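Local coordinates for MaoC domain protein dehydratase (Chloroflexus aurantiacus, PDB 4E3E) that catalyses the reversible dehydration of beta-methylmalyl-CoA to mesaconyl-CoA in the glyoxylate assimilation cycle, at residues P25-E30 with G102-T107; L66-I71 with E137-Y142. All blocks are in the same frame, centred on the assembly; numbering follows the deposited sequence.

From the N terminus, the chain leaves strand 19-27 through 25-30, enters helix 65-80 at 66-71, returns in strand 104-116 at 102-107 and passes 137-142 on strand 138-149. Contact 1 closes a loop of 71 residues and contact 2 one of 65; because the four segments alternate along the chain, the two closures cross. Contact 1 ties strand 19-27, at one end of this chain's sheet, to its neighbour, while contact 2 seats helix 65-80 on the same antiparallel sheet, in keeping with a hot-dog fold. They meet where Ile28 CD1 lies 3.7 Å from Ile71 CD1 and Leu105 CD1 4.0 Å from Val68 CG1, so strand pair, helix and sheet share one apolar core.

Contact 1: residues P25-E30 with G102-T107; sequences PRTITE and GDTLST
Arg26 and Leu105 form an antiparallel hydrogen-bonded pair that joins strand 19-27, outermost in this chain's sheet, to strand 104-116. Arg26 N donates to Leu105 O at 2.9 Å, and Leu105 N returns a bond to Arg26 O at 3.0 Å. Two further backbone bonds follow: Ile28 N to Asp103 O at 2.8 Å, and Gly102 N to Ile28 O at 2.6 Å. Gly102 closes the ladder with a positive phi of 101°, where a side chain would press on the preceding carbonyl oxygen.

Thr27 and Thr104 face each other as the neighbouring non-hydrogen-bonded pair, and their hydroxyls meet: the OG1 atoms of Thr27 and Thr104 are hydrogen-bonded at 2.7 Å. In both residues OG1 stands anti to the carbonyl carbon (chi1 -59° in Thr27), which brings the two oxygens together. Thr27 OG1 is also bonded to Thr50 N of the second subunit; a valine in its place would probably leave both that amide and the Thr104 hydroxyl without this partner. On the face that also carries Arg26, Ile28 CD1 packs against Leu105 CD1 at 3.6 Å.

The charged groups find their mates beside the ladder. Arg26 NH1 lies in a salt bridge with Asp32 and also donates to Thr27 O at 2.9 Å, the acceptor lying in the guanidinium plane. Asp103 accepts from Tyr100 N and from Gln134 NE2, and the same amide offers OE1 to Thr104 N. The backbone and hydroxyl groups named here thus find partners within the strand pair, in Gln134 or in the second subunit; the threonine hydroxyls carry a polar link to that subunit, while Ile28 and Leu105 give an apolar patch on the other face, beside Arg26.

Contact 2: residues L66-I71 with E137-Y142; sequences LLVFHI and EVVLEY
Leu140 presents the branch CD2 to Phe69 on the helix, approaching Phe69 CA at 3.7 Å and Phe69 CD1 at 3.8 Å. Aliphatic packing continues beside it, Val68 CG1 lying 4.1 Å from Val139 CG2 and touching Leu140 CB more loosely. Val68 CG1 is anti to the backbone N (chi1 172°), the position that turns it onto the strand. This is a long helix lying across the antiparallel sheet, as in the hot-dog fold: helix 66-71 and strand 140-142 have axes 9.7 Å apart, crossing at -61°. Val139 and Leu140 share Gly131 of the adjacent strand as their partner, which makes a classic bulge, and both direct their side chains toward the helix. Ile63 lies near Val68 and Ala97 near Val139; Ile63 and Ala97 probably bind substrate, as in related enzymes.

The aromatic interaction lies further along the strand. Phe69 CE1 sits over one face of the Tyr142 ring, displaced toward its rim and 4.0 Å from Tyr142 CD2; the two ring planes are inclined at 50°, with centroids 5.3 Å apart. Val72, Phe73 and Thr76 of the same helix also touch Tyr142.

Contact 1: residues P25-E30 with G102-T107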
loop_
_atom_site.group_PDB
_atom_site.type_symbol
_atom_site.label_atom_id
_atom_site.label_comp_id
_atom_site.label_asym_id
_atom_site.label_seq_id
_atom_site.Cartn_x
_atom_site.Cartn_y
_atom_site.Cartn_z
ATOM N N PRO A 25 10.842 -8.650 -15.929
ATOM C CA PRO A 25 9.491 -8.759 -16.426
ATOM C C PRO A 25 8.524 -8.841 -15.262
ATOM O O PRO A 25 8.840 -9.346 -14.232
ATOM C CB PRO A 25 9.510 -10.053 -17.201
ATOM C CG PRO A 25 10.619 -10.808 -16.665
ATOM C CD PRO A 25 11.633 -9.839 -16.188
ATOM N N ARG A 26 7.364 -8.245 -15.424
ATOM C CA ARG A 26 6.494 -8.016 -14.321
ATOM C C ARG A 26 5.073 -8.466 -14.510
ATOM O O ARG A 26 4.379 -7.915 -15.298
ATOM C CB ARG A 26 6.500 -6.522 -14.072
ATOM C CG ARG A 26 5.552 -6.071 -13.008
ATOM C CD ARG A 26 6.128 -6.319 -11.648
ATOM N NE ARG A 26 5.798 -5.265 -10.727
ATOM C CZ ARG A 26 4.606 -5.092 -10.214
ATOM N NH1 ARG A 26 3.653 -5.926 -10.515
ATOM N NH2 ARG A 26 4.388 -4.103 -9.403
ATOM N N THR A 27 4.635 -9.418 -13.708
ATOM C CA THR A 27 3.234 -9.840 -13.672
ATOM C C THR A 27 2.443 -8.800 -12.895
ATOM O O THR A 27 2.812 -8.438 -11.770
ATOM C CB THR A 27 3.071 -11.220 -13.017
ATOM O OG1 THR A 27 3.826 -12.173 -13.757
ATOM C CG2 THR A 27 1.604 -11.653 -12.985
ATOM N N ILE A 28 1.367 -8.308 -13.505
ATOM C CA ILE A 28 0.549 -7.278 -12.885
ATOM C C ILE A 28 -0.680 -7.918 -12.256
ATOM O O ILE A 28 -1.399 -8.707 -12.909
ATOM C CB ILE A 28 0.186 -6.163 -13.886
ATOM C CG1 ILE A 28 1.465 -5.523 -14.448
ATOM C CG2 ILE A 28 -0.665 -5.091 -13.211
ATOM C CD1 ILE A 28 1.207 -4.509 -15.552
ATOM N N THR A 29 -0.897 -7.628 -10.976
ATOM C CA THR A 29 -1.965 -8.323 -10.237
ATOM C C THR A 29 -2.984 -7.366 -9.646
ATOM O O THR A 29 -2.807 -6.135 -9.680
ATOM C CB THR A 29 -1.398 -9.130 -9.063
ATOM O OG1 THR A 29 -0.934 -8.218 -8.059
ATOM C CG2 THR A 29 -0.232 -9.994 -9.508
ATOM N N GLU A 30 -4.015 -7.947 -9.033
ATOM C CA GLU A 30 -5.034 -7.177 -8.330
ATOM C C GLU A 30 -4.415 -6.409 -7.196
ATOM O O GLU A 30 -4.945 -5.370 -6.801
ATOM C CB GLU A 30 -6.172 -8.075 -7.819
ATOM C CG GLU A 30 -7.017 -8.724 -8.919
ATOM C CD GLU A 30 -8.038 -7.773 -9.567
ATOM O OE1 GLU A 30 -7.835 -6.524 -9.568
ATOM O OE2 GLU A 30 -9.059 -8.285 -10.094
ATOM N N GLY A 102 -2.893 -10.499 -13.997
ATOM C CA GLY A 102 -2.369 -11.805 -14.388
ATOM C C GLY A 102 -1.457 -11.754 -15.601
ATOM O O GLY A 102 -0.707 -12.695 -15.849
ATOM N N ASP A 103 -1.527 -10.665 -16.369
ATOM C CA ASP A 103 -0.651 -10.484 -17.535
ATOM C C ASP A 103 0.750 -10.116 -17.094
ATOM O O ASP A 103 0.927 -9.499 -16.040
ATOM C CB ASP A 103 -1.191 -9.400 -18.483
ATOM C CG ASP A 103 -2.434 -9.849 -19.250
ATOM O OD1 ASP A 103 -2.755 -11.061 -19.223
ATOM O OD2 ASP A 103 -3.087 -8.984 -19.883
ATOM N N THR A 104 1.733 -10.477 -17.916
ATOM C CA THR A 104 3.130 -10.177 -17.635
ATOM C C THR A 104 3.769 -9.327 -18.732
ATOM O O THR A 104 3.747 -9.691 -19.911
ATOM C CB THR A 104 3.925 -11.475 -17.432
ATOM O OG1 THR A 104 3.286 -12.237 -16.399
ATOM C CG2 THR A 104 5.395 -11.187 -17.044
ATOM N N LEU A 105 4.366 -8.210 -18.324
ATOM C CA LEU A 105 4.967 -7.268 -19.262
ATOM C C LEU A 105 6.490 -7.344 -19.241
ATOM O O LEU A 105 7.116 -7.436 -18.176
ATOM C CB LEU A 105 4.505 -5.829 -18.967
ATOM C CG LEU A 105 2.991 -5.545 -18.879
ATOM C CD1 LEU A 105 2.730 -4.050 -18.818
ATOM C CD2 LEU A 105 2.188 -6.178 -20.023
ATOM N N SER A 106 7.076 -7.331 -20.431
ATOM C CA SER A 106 8.515 -7.126 -20.581
ATOM C C SER A 106 8.767 -5.997 -21.575
ATOM O O SER A 106 7.939 -5.724 -22.453
ATOM C CB SER A 106 9.230 -8.410 -20.992
ATOM O OG SER A 106 8.434 -9.165 -21.868
ATOM N N THR A 107 9.909 -5.344 -21.423
ATOM C CA THR A 107 10.197 -4.127 -22.168
ATOM C C THR A 107 11.553 -4.221 -22.871
ATOM O O THR A 107 12.512 -4.813 -22.353
ATOM C CB THR A 107 10.107 -2.886 -21.250
ATOM O OG1 THR A 107 8.835 -2.886 -20.588
ATOM C CG2 THR A 107 10.223 -1.577 -22.068
#

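Contact 2: residues L66-I71 with E137-Y142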
loop_
_atom_site.group_PDB
_atom_site.type_symbol
_atom_site.label_atom_id
_atom_site.label_comp_id
_atom_site.label_asym_id
_atom_site.label_seq_id
_atom_site.Cartn_x
_atom_site.Cartn_y
_atom_site.Cartn_z
ATOM N N LEU A 66 -2.209 4.212 -17.419
ATOM C CA LEU A 66 -1.033 4.855 -16.834
ATOM C C LEU A 66 -0.236 3.936 -15.902
ATOM O O LEU A 66 0.992 4.078 -15.792
ATOM C CB LEU A 66 -1.415 6.144 -16.117
ATOM C CG LEU A 66 -1.925 7.240 -17.022
ATOM C CD1 LEU A 66 -2.164 8.457 -16.141
ATOM C CD2 LEU A 66 -0.899 7.562 -18.108
ATOM N N LEU A 67 -0.918 3.004 -15.231
ATOM C CA LEU A 67 -0.210 1.962 -14.471
ATOM C C LEU A 67 0.652 1.116 -15.432
ATOM O O LEU A 67 1.836 0.862 -15.147
ATOM C CB LEU A 67 -1.173 1.089 -13.649
ATOM C CG LEU A 67 -0.597 -0.079 -12.822
ATOM C CD1 LEU A 67 0.566 0.359 -11.917
ATOM C CD2 LEU A 67 -1.715 -0.749 -12.008
ATOM N N VAL A 68 0.062 0.704 -16.562
ATOM C CA VAL A 68 0.816 0.064 -17.645
ATOM C C VAL A 68 2.016 0.931 -18.074
ATOM O O VAL A 68 3.155 0.441 -18.179
ATOM C CB VAL A 68 -0.066 -0.232 -18.879
ATOM C CG1 VAL A 68 0.793 -0.716 -20.055
ATOM C CG2 VAL A 68 -1.136 -1.277 -18.549
ATOM N N PHE A 69 1.763 2.211 -18.324
ATOM C CA PHE A 69 2.834 3.123 -18.727
ATOM C C PHE A 69 4.008 3.187 -17.734
ATOM O O PHE A 69 5.171 3.010 -18.147
ATOM C CB PHE A 69 2.273 4.502 -19.057
ATOM C CG PHE A 69 3.321 5.515 -19.396
ATOM C CD1 PHE A 69 3.811 5.626 -20.698
ATOM C CD2 PHE A 69 3.823 6.351 -18.417
ATOM C CE1 PHE A 69 4.778 6.566 -21.011
ATOM C CE2 PHE A 69 4.795 7.295 -18.727
ATOM C CZ PHE A 69 5.277 7.395 -20.026
ATOM N N HIS A 70 3.720 3.430 -16.449
ATOM C CA HIS A 70 4.776 3.543 -15.429
ATOM C C HIS A 70 5.579 2.281 -15.232
ATOM O O HIS A 70 6.775 2.322 -14.981
ATOM C CB HIS A 70 4.203 4.011 -14.097
ATOM C CG HIS A 70 3.499 5.340 -14.177
ATOM N ND1 HIS A 70 3.995 6.374 -14.890
ATOM C CD2 HIS A 70 2.302 5.780 -13.620
ATOM C CE1 HIS A 70 3.161 7.429 -14.787
ATOM N NE2 HIS A 70 2.126 7.066 -14.011
ATOM N N ILE A 71 4.928 1.138 -15.366
ATOM C CA ILE A 71 5.634 -0.134 -15.281
ATOM C C ILE A 71 6.589 -0.348 -16.469
ATOM O O ILE A 71 7.757 -0.695 -16.259
ATOM C CB ILE A 71 4.654 -1.306 -15.067
ATOM C CG1 ILE A 71 4.094 -1.218 -13.628
ATOM C CG2 ILE A 71 5.355 -2.653 -15.294
ATOM C CD1 ILE A 71 2.942 -2.146 -13.351
ATOM N N GLU A 137 2.215 -9.711 -27.561
ATOM C CA GLU A 137 1.434 -8.592 -28.120
ATOM C C GLU A 137 1.929 -7.289 -27.504
ATOM O O GLU A 137 2.147 -7.223 -26.305
ATOM C CB GLU A 137 -0.049 -8.752 -27.804
ATOM C CG GLU A 137 -0.664 -10.057 -28.324
ATOM C CD GLU A 137 -2.093 -10.278 -27.825
ATOM O OE1 GLU A 137 -2.349 -10.241 -26.588
ATOM O OE2 GLU A 137 -2.974 -10.494 -28.680
ATOM N N VAL A 138 2.096 -6.261 -28.331
ATOM C CA VAL A 138 2.484 -4.937 -27.862
ATOM C C VAL A 138 1.302 -4.331 -27.111
ATOM O O VAL A 138 0.189 -4.286 -27.633
ATOM C CB VAL A 138 2.874 -4.052 -29.062
ATOM C CG1 VAL A 138 3.132 -2.618 -28.629
ATOM C CG2 VAL A 138 4.083 -4.657 -29.803
ATOM N N VAL A 139 1.548 -3.895 -25.877
ATOM C CA VAL A 139 0.529 -3.262 -25.053
ATOM C C VAL A 139 0.795 -1.765 -25.016
ATOM O O VAL A 139 -0.108 -0.966 -24.739
ATOM C CB VAL A 139 0.475 -3.865 -23.620
ATOM C CG1 VAL A 139 0.192 -5.382 -23.696
ATOM C CG2 VAL A 139 1.751 -3.574 -22.848
ATOM N N LEU A 140 2.036 -1.395 -25.319
ATOM C CA LEU A 140 2.441 -0.001 -25.340
ATOM C C LEU A 140 3.764 0.149 -26.076
ATOM O O LEU A 140 4.695 -0.643 -25.879
ATOM C CB LEU A 140 2.604 0.516 -23.915
ATOM C CG LEU A 140 3.196 1.919 -23.713
ATOM C CD1 LEU A 140 2.284 2.983 -24.316
ATOM C CD2 LEU A 140 3.450 2.186 -22.233
ATOM N N GLU A 141 3.830 1.162 -26.930
ATOM C CA GLU A 141 5.102 1.635 -27.475
ATOM C C GLU A 141 5.134 3.164 -27.418
ATOM O O GLU A 141 4.097 3.814 -27.523
ATOM C CB GLU A 141 5.326 1.128 -28.907
ATOM C CG GLU A 141 4.301 1.631 -29.918
ATOM C CD GLU A 141 4.601 1.174 -31.331
ATOM O OE1 GLU A 141 5.783 1.124 -31.716
ATOM O OE2 GLU A 141 3.654 0.862 -32.063
ATOM N N TYR A 142 6.314 3.734 -27.249
ATOM C CA TYR A 142 6.459 5.191 -27.235
ATOM C C TYR A 142 7.916 5.554 -27.503
ATOM O O TYR A 142 8.810 4.692 -27.459
ATOM C CB TYR A 142 5.987 5.800 -25.900
ATOM C CG TYR A 142 6.781 5.315 -24.706
ATOM C CD1 TYR A 142 8.019 5.876 -24.395
ATOM C CD2 TYR A 142 6.301 4.281 -23.896
ATOM C CE1 TYR A 142 8.768 5.418 -23.313
ATOM C CE2 TYR A 142 7.037 3.816 -22.814
ATOM C CZ TYR A 142 8.274 4.389 -22.529
ATOM O OH TYR A 142 9.025 3.942 -21.464
#